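Local coordinates for protein leucine aminopeptidase (Parabacteroides distasonis, PDB 3TC8) that probably acts as a zinc-dependent aminopeptidase or glutaminyl cyclase of peptidase family M28, and binds a zinc ion through two aspartates and a histidine, at residues 32-37 with 48-53; 104-109 with 279-284; 123-128 with 285-290. One frame throughout, in Å; residues are numbered along the deposited sequence. Where two conformers were deposited one is given.

Contact 1. Residues 32-37 with 48-53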
loop_
_atom_site.group_PDB
_atom_site.type_symbol
_atom_site.label_atom_id
_atom_site.label_comp_id
_atom_site.label_asym_id
_atom_site.label_seq_id
_atom_site.Cartn_x
_atom_site.Cartn_y
_atom_site.Cartn_z
ATOM N N ALA A 32 3.633 9.832 9.797
ATOM C CA ALA A 32 3.109 10.862 10.690
ATOM C C ALA A 32 2.541 12.051 9.892
ATOM O O ALA A 32 1.514 12.627 10.261
ATOM C CB ALA A 32 4.242 11.344 11.626
ATOM N N ASN A 33 3.208 12.419 8.807
ATOM C CA ASN A 33 2.767 13.565 8.017
ATOM C C ASN A 33 1.410 13.296 7.370
ATOM O O ASN A 33 0.588 14.198 7.301
ATOM C CB ASN A 33 3.776 13.940 6.936
ATOM C CG ASN A 33 5.035 14.584 7.501
ATOM O OD1 ASN A 33 5.098 14.962 8.676
ATOM N ND2 ASN A 33 6.070 14.675 6.664
ATOM N N GLN A 34 1.173 12.083 6.896
ATOM C CA GLN A 34 -0.140 11.716 6.396
ATOM C C GLN A 34 -1.219 11.803 7.474
ATOM O O GLN A 34 -2.286 12.415 7.271
ATOM C CB GLN A 34 -0.116 10.315 5.803
ATOM C CG GLN A 34 0.730 10.193 4.530
ATOM C CD GLN A 34 0.926 8.745 4.228
ATOM O OE1 GLN A 34 0.013 8.083 3.702
ATOM N NE2 GLN A 34 2.077 8.221 4.616
ATOM N N VAL A 35 -0.941 11.211 8.606
ATOM C CA VAL A 35 -1.906 11.141 9.686
ATOM C C VAL A 35 -2.250 12.551 10.189
ATOM O O VAL A 35 -3.372 12.801 10.616
ATOM C CB VAL A 35 -1.410 10.184 10.794
ATOM C CG1 VAL A 35 -2.303 10.275 12.028
ATOM C CG2 VAL A 35 -1.392 8.748 10.241
ATOM N N ALA A 36 -1.267 13.442 10.173
ATOM C CA ALA A 36 -1.452 14.810 10.659
ATOM C C ALA A 36 -2.539 15.559 9.924
ATOM O O ALA A 36 -3.096 16.504 10.481
ATOM C CB ALA A 36 -0.127 15.528 10.642
ATOM N N PHE A 37 -2.839 15.201 8.669
ATOM C CA PHE A 37 -3.898 15.862 7.941
ATOM C C PHE A 37 -5.272 15.592 8.512
ATOM O O PHE A 37 -6.217 16.342 8.234
ATOM C CB PHE A 37 -3.882 15.473 6.470
ATOM C CG PHE A 37 -2.730 16.036 5.687
ATOM C CD1 PHE A 37 -2.716 17.361 5.299
ATOM C CD2 PHE A 37 -1.630 15.271 5.377
ATOM C CE1 PHE A 37 -1.645 17.903 4.598
ATOM C CE2 PHE A 37 -0.550 15.818 4.682
ATOM C CZ PHE A 37 -0.567 17.131 4.305
ATOM N N LYS A 48 -7.939 15.864 0.186
ATOM C CA LYS A 48 -7.415 16.704 -0.857
ATOM C C LYS A 48 -6.032 17.267 -0.483
ATOM O O LYS A 48 -5.113 17.317 -1.312
ATOM C CB LYS A 48 -8.460 17.744 -1.217
ATOM C CG LYS A 48 -9.677 17.055 -1.857
ATOM C CD LYS A 48 -10.834 17.995 -2.144
ATOM C CE LYS A 48 -12.125 17.211 -2.434
ATOM N NZ LYS A 48 -11.997 16.277 -3.579
ATOM N N ALA A 49 -5.875 17.679 0.773
ATOM C CA ALA A 49 -4.609 18.240 1.232
ATOM C C ALA A 49 -3.511 17.178 1.237
ATOM O O ALA A 49 -2.370 17.432 0.769
ATOM C CB ALA A 49 -4.769 18.858 2.617
ATOM N N CYS A 50 -3.799 15.988 1.711
ATOM C CA CYS A 50 -2.802 14.940 1.736
ATOM C C CYS A 50 -2.415 14.478 0.344
ATOM O O CYS A 50 -1.243 14.289 0.062
ATOM C CB CYS A 50 -3.302 13.780 2.581
ATOM S SG CYS A 50 -2.037 12.503 2.844
ATOM N N GLY A 51 -3.367 14.381 -0.557
ATOM C CA GLY A 51 -3.040 14.012 -1.911
ATOM C C GLY A 51 -2.114 14.993 -2.569
ATOM O O GLY A 51 -1.177 14.643 -3.271
ATOM N N ASP A 52 -2.390 16.279 -2.348
ATOM C CA ASP A 52 -1.495 17.308 -2.862
ATOM C C ASP A 52 -0.070 17.182 -2.317
ATOM O O ASP A 52 0.911 17.324 -3.048
ATOM C CB ASP A 52 -2.026 18.717 -2.551
ATOM C CG ASP A 52 -3.265 19.123 -3.323
ATOM O OD1 ASP A 52 -3.760 18.371 -4.163
ATOM O OD2 ASP A 52 -3.708 20.268 -3.072
ATOM N N TYR A 53 0.038 16.887 -1.029
ATOM C CA TYR A 53 1.317 16.651 -0.376
ATOM C C TYR A 53 2.050 15.439 -0.961
ATOM O O TYR A 53 3.237 15.525 -1.278
ATOM C CB TYR A 53 1.065 16.479 1.124
ATOM C CG TYR A 53 2.292 16.016 1.880
ATOM C CD1 TYR A 53 3.338 16.858 2.173
ATOM C CD2 TYR A 53 2.417 14.701 2.236
ATOM C CE1 TYR A 53 4.479 16.421 2.812
ATOM C CE2 TYR A 53 3.588 14.208 2.884
ATOM C CZ TYR A 53 4.634 15.101 3.109
ATOM O OH TYR A 53 5.781 14.687 3.732
#

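Contact 2. Residues 104-109 with 279-284. With EDO (1,2-ethanediol), chain D.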
loop_
_atom_site.group_PDB
_atom_site.type_symbol
_atom_site.label_atom_id
_atom_site.label_comp_id
_atom_site.label_asym_id
_atom_site.label_seq_id
_atom_site.Cartn_x
_atom_site.Cartn_y
_atom_site.Cartn_z
ATOM N N ASP A 104 -5.922 6.215 0.952
ATOM C CA ASP A 104 -7.125 6.616 1.654
ATOM C C ASP A 104 -7.210 5.996 3.033
ATOM O O ASP A 104 -6.587 4.958 3.324
ATOM C CB ASP A 104 -8.367 6.248 0.842
ATOM C CG ASP A 104 -8.518 4.749 0.617
ATOM O OD1 ASP A 104 -7.546 4.112 0.167
ATOM O OD2 ASP A 104 -9.640 4.238 0.880
ATOM N N SER A 105 -8.044 6.627 3.857
ATOM C CA SER A 105 -8.412 6.095 5.167
ATOM C C SER A 105 -9.880 5.705 5.166
ATOM O O SER A 105 -10.738 6.393 4.627
ATOM C CB SER A 105 -8.249 7.223 6.241
ATOM O OG SER A 105 -6.964 7.776 6.245
ATOM N N ARG A 106 -10.185 4.608 5.840
ATOM C CA ARG A 106 -11.555 4.134 5.942
ATOM C C ARG A 106 -12.426 5.149 6.688
ATOM O O ARG A 106 -12.050 5.607 7.760
ATOM C CB ARG A 106 -11.558 2.778 6.638
ATOM C CG ARG A 106 -12.932 2.104 6.744
ATOM C CD ARG A 106 -12.800 0.607 6.686
ATOM N NE ARG A 106 -14.060 -0.121 6.842
ATOM C CZ ARG A 106 -14.912 -0.308 5.850
ATOM N NH1 ARG A 106 -14.758 0.281 4.693
ATOM N NH2 ARG A 106 -16.026 -1.012 6.033
ATOM N N PRO A 107 -13.653 5.352 6.227
ATOM C CA PRO A 107 -14.569 6.295 6.901
ATOM C C PRO A 107 -15.294 5.733 8.126
ATOM O O PRO A 107 -16.070 6.443 8.741
ATOM C CB PRO A 107 -15.550 6.663 5.811
ATOM C CG PRO A 107 -15.599 5.454 4.931
ATOM C CD PRO A 107 -14.161 5.024 4.875
ATOM N N TYR A 108 -15.038 4.480 8.405
ATOM C CA TYR A 108 -15.683 3.722 9.453
ATOM C C TYR A 108 -14.639 3.038 10.323
ATOM O O TYR A 108 -13.509 2.818 9.898
ATOM C CB TYR A 108 -16.601 2.626 8.882
ATOM C CG TYR A 108 -17.487 3.048 7.752
ATOM C CD1 TYR A 108 -18.371 4.108 7.869
ATOM C CD2 TYR A 108 -17.401 2.423 6.521
ATOM C CE1 TYR A 108 -19.173 4.482 6.813
ATOM C CE2 TYR A 108 -18.190 2.808 5.424
ATOM C CZ TYR A 108 -19.053 3.850 5.592
ATOM O OH TYR A 108 -19.856 4.200 4.533
ATOM N N SER A 109 -15.020 2.731 11.538
ATOM C CA SER A 109 -14.245 1.881 12.452
ATOM C C SER A 109 -15.109 0.680 12.821
ATOM O O SER A 109 -15.488 0.485 13.964
ATOM C CB SER A 109 -13.788 2.662 13.667
ATOM O OG SER A 109 -13.051 3.802 13.278
ATOM N N TYR A 279 -5.953 -4.018 15.930
ATOM C CA TYR A 279 -6.482 -2.690 15.761
ATOM C C TYR A 279 -7.051 -2.419 14.380
ATOM O O TYR A 279 -7.512 -1.295 14.121
ATOM C CB TYR A 279 -5.387 -1.665 16.135
ATOM C CG TYR A 279 -4.089 -1.900 15.394
ATOM C CD1 TYR A 279 -3.925 -1.477 14.083
ATOM C CD2 TYR A 279 -3.027 -2.518 16.027
ATOM C CE1 TYR A 279 -2.729 -1.694 13.399
ATOM C CE2 TYR A 279 -1.852 -2.774 15.344
ATOM C CZ TYR A 279 -1.704 -2.362 14.043
ATOM O OH TYR A 279 -0.485 -2.606 13.440
ATOM N N TRP A 280 -7.038 -3.392 13.493
ATOM C CA TRP A 280 -7.542 -3.222 12.135
ATOM C C TRP A 280 -9.022 -2.784 12.127
ATOM O O TRP A 280 -9.862 -3.391 12.794
ATOM C CB TRP A 280 -7.407 -4.536 11.379
ATOM C CG TRP A 280 -8.026 -4.577 10.035
ATOM C CD1 TRP A 280 -7.579 -3.981 8.900
ATOM C CD2 TRP A 280 -9.204 -5.279 9.662
ATOM N NE1 TRP A 280 -8.355 -4.299 7.853
ATOM C CE2 TRP A 280 -9.389 -5.078 8.294
ATOM C CE3 TRP A 280 -10.133 -6.067 10.359
ATOM C CZ2 TRP A 280 -10.458 -5.672 7.580
ATOM C CZ3 TRP A 280 -11.175 -6.643 9.667
ATOM C CH2 TRP A 280 -11.314 -6.455 8.312
ATOM N N HIS A 281 -9.287 -1.701 11.420
ATOM C CA HIS A 281 -10.654 -1.187 11.284
ATOM C C HIS A 281 -11.282 -0.810 12.644
ATOM O O HIS A 281 -12.493 -0.924 12.863
ATOM C CB HIS A 281 -11.529 -2.106 10.410
ATOM C CG HIS A 281 -11.147 -2.006 8.971
ATOM N ND1 HIS A 281 -11.869 -2.581 7.952
ATOM C CD2 HIS A 281 -10.103 -1.360 8.379
ATOM C CE1 HIS A 281 -11.270 -2.311 6.797
ATOM N NE2 HIS A 281 -10.210 -1.555 7.026
ATOM N N THR A 282 -10.415 -0.347 13.523
ATOM C CA THR A 282 -10.804 0.245 14.794
ATOM C C THR A 282 -10.170 1.612 14.951
ATOM O O THR A 282 -9.239 1.990 14.220
ATOM C CB THR A 282 -10.326 -0.600 16.011
ATOM O OG1 THR A 282 -8.931 -0.345 16.291
ATOM C CG2 THR A 282 -10.584 -2.091 15.875
ATOM N N GLN A 283 -10.637 2.360 15.955
ATOM C CA GLN A 283 -10.044 3.633 16.292
ATOM C C GLN A 283 -8.592 3.566 16.703
ATOM O O GLN A 283 -7.888 4.590 16.593
ATOM C CB GLN A 283 -10.855 4.308 17.398
ATOM C CG GLN A 283 -12.188 4.880 16.888
ATOM C CD GLN A 283 -11.994 6.117 16.075
ATOM O OE1 GLN A 283 -11.704 7.175 16.649
ATOM N NE2 GLN A 283 -12.130 6.016 14.752
ATOM N N LYS A 284 -8.125 2.391 17.092
ATOM C CA LYS A 284 -6.734 2.232 17.489
ATOM C C LYS A 284 -5.753 2.020 16.343
ATOM O O LYS A 284 -4.567 1.860 16.604
ATOM C CB LYS A 284 -6.619 1.095 18.490
ATOM C CG LYS A 284 -7.121 1.478 19.852
ATOM C CD LYS A 284 -6.860 0.420 20.884
ATOM C CE LYS A 284 -7.290 0.809 22.292
ATOM N NZ LYS A 284 -7.315 -0.408 23.186
HETATM C C1 EDO D . -6.527 -5.086 4.256
HETATM O O1 EDO D . -7.138 -4.628 3.052
HETATM C C2 EDO D . -6.548 -3.995 5.314
HETATM O O2 EDO D . -7.785 -3.211 5.327
#

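Contact 3. Residues 123-128 with 285-290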
loop_
_atom_site.group_PDB
_atom_site.type_symbol
_atom_site.label_atom_id
_atom_site.label_comp_id
_atom_site.label_asym_id
_atom_site.label_seq_id
_atom_site.Cartn_x
_atom_site.Cartn_y
_atom_site.Cartn_z
ATOM N N ASP A 123 -7.733 6.886 11.724
ATOM C CA ASP A 123 -6.525 7.592 11.300
ATOM C C ASP A 123 -5.835 6.853 10.176
ATOM O O ASP A 123 -5.135 7.455 9.374
ATOM C CB ASP A 123 -5.565 7.763 12.452
ATOM C CG ASP A 123 -5.885 8.954 13.342
ATOM O OD1 ASP A 123 -6.663 9.850 12.950
ATOM O OD2 ASP A 123 -5.256 9.002 14.452
ATOM N N GLY A 124 -5.960 5.546 10.136
ATOM C CA GLY A 124 -5.363 4.754 9.109
ATOM C C GLY A 124 -3.858 4.883 9.066
ATOM O O GLY A 124 -3.238 4.900 7.996
ATOM N N ALA A 125 -3.229 4.920 10.242
ATOM C CA ALA A 125 -1.781 5.048 10.307
ATOM C C ALA A 125 -1.126 3.799 9.701
ATOM O O ALA A 125 -0.196 3.942 8.893
ATOM C CB ALA A 125 -1.339 5.199 11.759
ATOM N N ASP A 126 -1.541 2.601 10.129
ATOM C CA ASP A 126 -0.989 1.390 9.562
ATOM C C ASP A 126 -1.705 1.036 8.264
ATOM O O ASP A 126 -1.064 0.678 7.267
ATOM C CB ASP A 126 -1.022 0.256 10.564
ATOM C CG ASP A 126 -0.074 -0.878 10.268
ATOM O OD1 ASP A 126 0.883 -0.684 9.493
ATOM O OD2 ASP A 126 -0.303 -1.968 10.843
ATOM N N ASP A 127 -3.040 1.080 8.255
ATOM C CA ASP A 127 -3.861 0.759 7.098
ATOM C C ASP A 127 -3.992 1.997 6.232
ATOM O O ASP A 127 -4.942 2.767 6.323
ATOM C CB ASP A 127 -5.164 0.243 7.584
ATOM C CG ASP A 127 -6.007 -0.449 6.563
ATOM O OD1 ASP A 127 -5.716 -0.398 5.361
ATOM O OD2 ASP A 127 -7.035 -1.024 7.022
ATOM N N GLY A 128 -2.995 2.200 5.394
ATOM C CA GLY A 128 -2.823 3.328 4.502
ATOM C C GLY A 128 -1.499 4.041 4.727
ATOM O O GLY A 128 -0.613 4.066 3.859
ATOM N N ASP A 285 -6.193 2.153 15.089
ATOM C CA ASP A 285 -5.249 2.215 13.967
ATOM C C ASP A 285 -4.698 3.653 13.847
ATOM O O ASP A 285 -5.020 4.421 12.925
ATOM C CB ASP A 285 -5.863 1.731 12.662
ATOM C CG ASP A 285 -4.832 1.660 11.546
ATOM O OD1 ASP A 285 -3.631 1.849 11.836
ATOM O OD2 ASP A 285 -5.227 1.503 10.384
ATOM N N ASN A 286 -3.806 3.926 14.783
ATOM C CA ASN A 286 -3.258 5.243 14.980
ATOM C C ASN A 286 -1.715 5.154 15.100
ATOM O O ASN A 286 -1.117 4.089 14.931
ATOM C CB ASN A 286 -3.938 5.952 16.176
ATOM C CG ASN A 286 -3.693 5.270 17.455
ATOM O OD1 ASN A 286 -2.706 4.575 17.631
ATOM N ND2 ASN A 286 -4.617 5.430 18.395
HETATM N N MSE A 287 -1.072 6.264 15.380
HETATM C CA MSE A 287 0.376 6.299 15.336
HETATM C C MSE A 287 1.031 5.437 16.396
HETATM O O MSE A 287 2.199 5.067 16.239
HETATM C CB MSE A 287 0.913 7.722 15.441
HETATM C CG MSE A 287 0.722 8.612 14.205
HETATM SE SE MSE A 287 1.590 7.898 12.632
HETATM C CE MSE A 287 3.393 7.762 13.253
ATOM N N GLU A 288 0.320 5.068 17.458
ATOM C CA GLU A 288 0.968 4.353 18.536
ATOM C C GLU A 288 1.502 2.977 18.135
ATOM O O GLU A 288 2.492 2.545 18.725
ATOM C CB GLU A 288 0.058 4.245 19.757
ATOM C CG GLU A 288 -0.494 5.582 20.241
ATOM C CD GLU A 288 -1.394 5.481 21.440
ATOM O OE1 GLU A 288 -2.396 6.220 21.460
ATOM O OE2 GLU A 288 -1.082 4.680 22.344
ATOM N N ASN A 289 0.936 2.356 17.103
ATOM C CA ASN A 289 1.424 1.046 16.707
ATOM C C ASN A 289 2.606 1.089 15.753
ATOM O O ASN A 289 3.183 0.052 15.465
ATOM C CB ASN A 289 0.324 0.252 16.035
ATOM C CG ASN A 289 -0.918 0.162 16.861
ATOM O OD1 ASN A 289 -2.022 0.628 16.413
ATOM N ND2 ASN A 289 -0.813 -0.398 18.026
ATOM N N ILE A 290 2.893 2.248 15.166
ATOM C CA ILE A 290 3.859 2.329 14.099
ATOM C C ILE A 290 5.254 2.200 14.669
ATOM O O ILE A 290 5.577 2.813 15.684
ATOM C CB ILE A 290 3.656 3.617 13.289
ATOM C CG1 ILE A 290 2.192 3.694 12.764
ATOM C CG2 ILE A 290 4.659 3.725 12.123
ATOM C CD1 ILE A 290 1.767 2.564 11.830
HETATM O O HOH W 1 -2.539 8.810 15.265
HETATM O O HOH W 2 -7.289 -0.395 9.878
#

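Contact 1. Residues 32-37 with 48-53
F37 lays its ring against residues 49-53 and thereby joins the C-terminal part of helix 24-36 to the N-terminal half of helix 45-60, a packing contact between two consecutive helices near the N-terminus of the chain in this zinc-exopeptidase fold. The evidence for a CH-pi interaction is direct: C50 CA stands 3.8 Å from the centroid of the F37 ring and only 12° off its normal, while the backbone carbon of A49 lies over the same face nearer the rim. Around the ring, CD1 of F37 meets CB of A49 at 3.7 Å, CD2 of F37 meets CB of C50 at 3.6 Å, and CZ of F37 reaches CB of Y53. The C50 sulfur adds an oblique sulfur-aromatic contact, 4.6 Å from SG to the F37 ring centroid. The rings of F37 and Y53 are inclined at 49°, so the pair is neither stacked nor T-shaped.

Further along, Y53 holds its CG opposite the backbone N, which carries the ring across to the other helix. There N33 ND2 donates to Y53 OH, the polar link between the two segments, 2.9 Å long with an N-H...O angle of 152° and with the oxygen tilted somewhat out of the N33 amide plane.

In the next shell, the amide nitrogen of Q34 bonds to the carbonyls of Y30 and G129, and a salt bridge from D52 to R83 ties helix 45-60 to strand 79-89. The aliphatic part of Q34 also touches C50, its CG lying 4.0 Å from C50 SG.

Contact 2. Residues 104-109 with 279-284
The zinc site of this M28 family enzyme includes H281, whose imidazole is held here between R106 and W280; D127 and D160 are the other two protein ligands of the metal. R106 CD lies 3.4 Å from the centroid of the H281 ring and 15° off its normal, a CH-pi contact over the face. The opposite face is covered by W280, whose NE1 sits 3.4 Å above the H281 ring plane. The bend at chi2 of R106 brings its CD, rather than the guanidinium centre, over the ring. The R106 guanidinium is turned 23° from the imidazole plane and is engaged by the carboxylate of D110 and the carbonyls of D160 and G162, while Y108 CD2 covers one of its faces.

Farther from the metal, Q283 NE2 donates to S109 OG at 2.8 Å, nearly straight at 165° and in the plane of the Q283 amide; S109 OG is also bonded to the carbonyl of T120. A type II turn from Y279 to T282 carries H281. At the metal side, W280 NE1 donates to O2 of an ethanediol at 2.8 Å, the diol, probably from the crystallisation liquor, lying at the indole edge. Packing on both faces implies that the imidazole is restrained from tilting, which would keep NE2 directed at the zinc ion.

Contact 3. Residues 123-128 with 285-290
This buried contact sets the carboxylate and carbonyl of D285, in the loop before helix 292-308, against the first turn of helix 125-144. D285 holds its CG trans to the backbone N (chi1 -174°), and the carboxylate meets two successive peptide N-H groups. OD1 of D285 accepts from N of D126 at 2.8 Å (159°), and OD2 of D285 accepts from N of D127 at 3.1 Å (153°), each through its syn lone pair. The main-chain O of D285 takes the N-H of A125 at 3.3 Å, an almost straight bond whose donor lies well above the carbonyl plane. Three consecutive amides at the helix start are thus satisfied by one residue, and the helix N-terminus would probably help to stabilise the negative charge.

Beside this polar patch, CB of A125 makes a van der Waals contact with the N286 backbone, 3.4 Å from its C. Its apolar partners are CG1 of I290, 4.0 Å from A125 CB, and the selenium of selenomethionine M287 nearby. One water connects D123 OD2 to M287 N; a second donates to D127 OD2 and D285 OD2, spanning the 4.6 Å between these oxygens of two acidic side chains. Replacing D285 with an alanine would probably leave the amides of D126 and D127 without these acceptors and loosen the backbone that carries D127.

D127 is a zinc ligand through OD2, and its OD1 bonds to H102. D285 thus probably serves as a second-shell residue of the M28 metal site, its carboxylate gripping the D127 peptide N-H and sharing a water with the D127 side chain.

In the fold
Contacts 2 and 3 build adjoining parts of one metal site: their centres are about 9 Å apart, and H281 NE2 of contact 2 lies 3.2 Å from D127 OD2 of contact 3, both atoms binding the zinc ion. A probable hydrogen bond of 2.7 Å from Y279 OH to D126 OD2 joins them again. Contact 1 is more remote, with the Q34 side chain about 13 Å from the zinc ion, yet it packs directly on contact 3: V35 CG2 is 3.7 Å from A125 CA, and A32 CA is 3.9 Å from M287 SE. Contacts 1 and 2 do not touch, their nearest atoms lying about 7 Å apart. Contact 3 thus lies between the helix pair and the histidine side of the site.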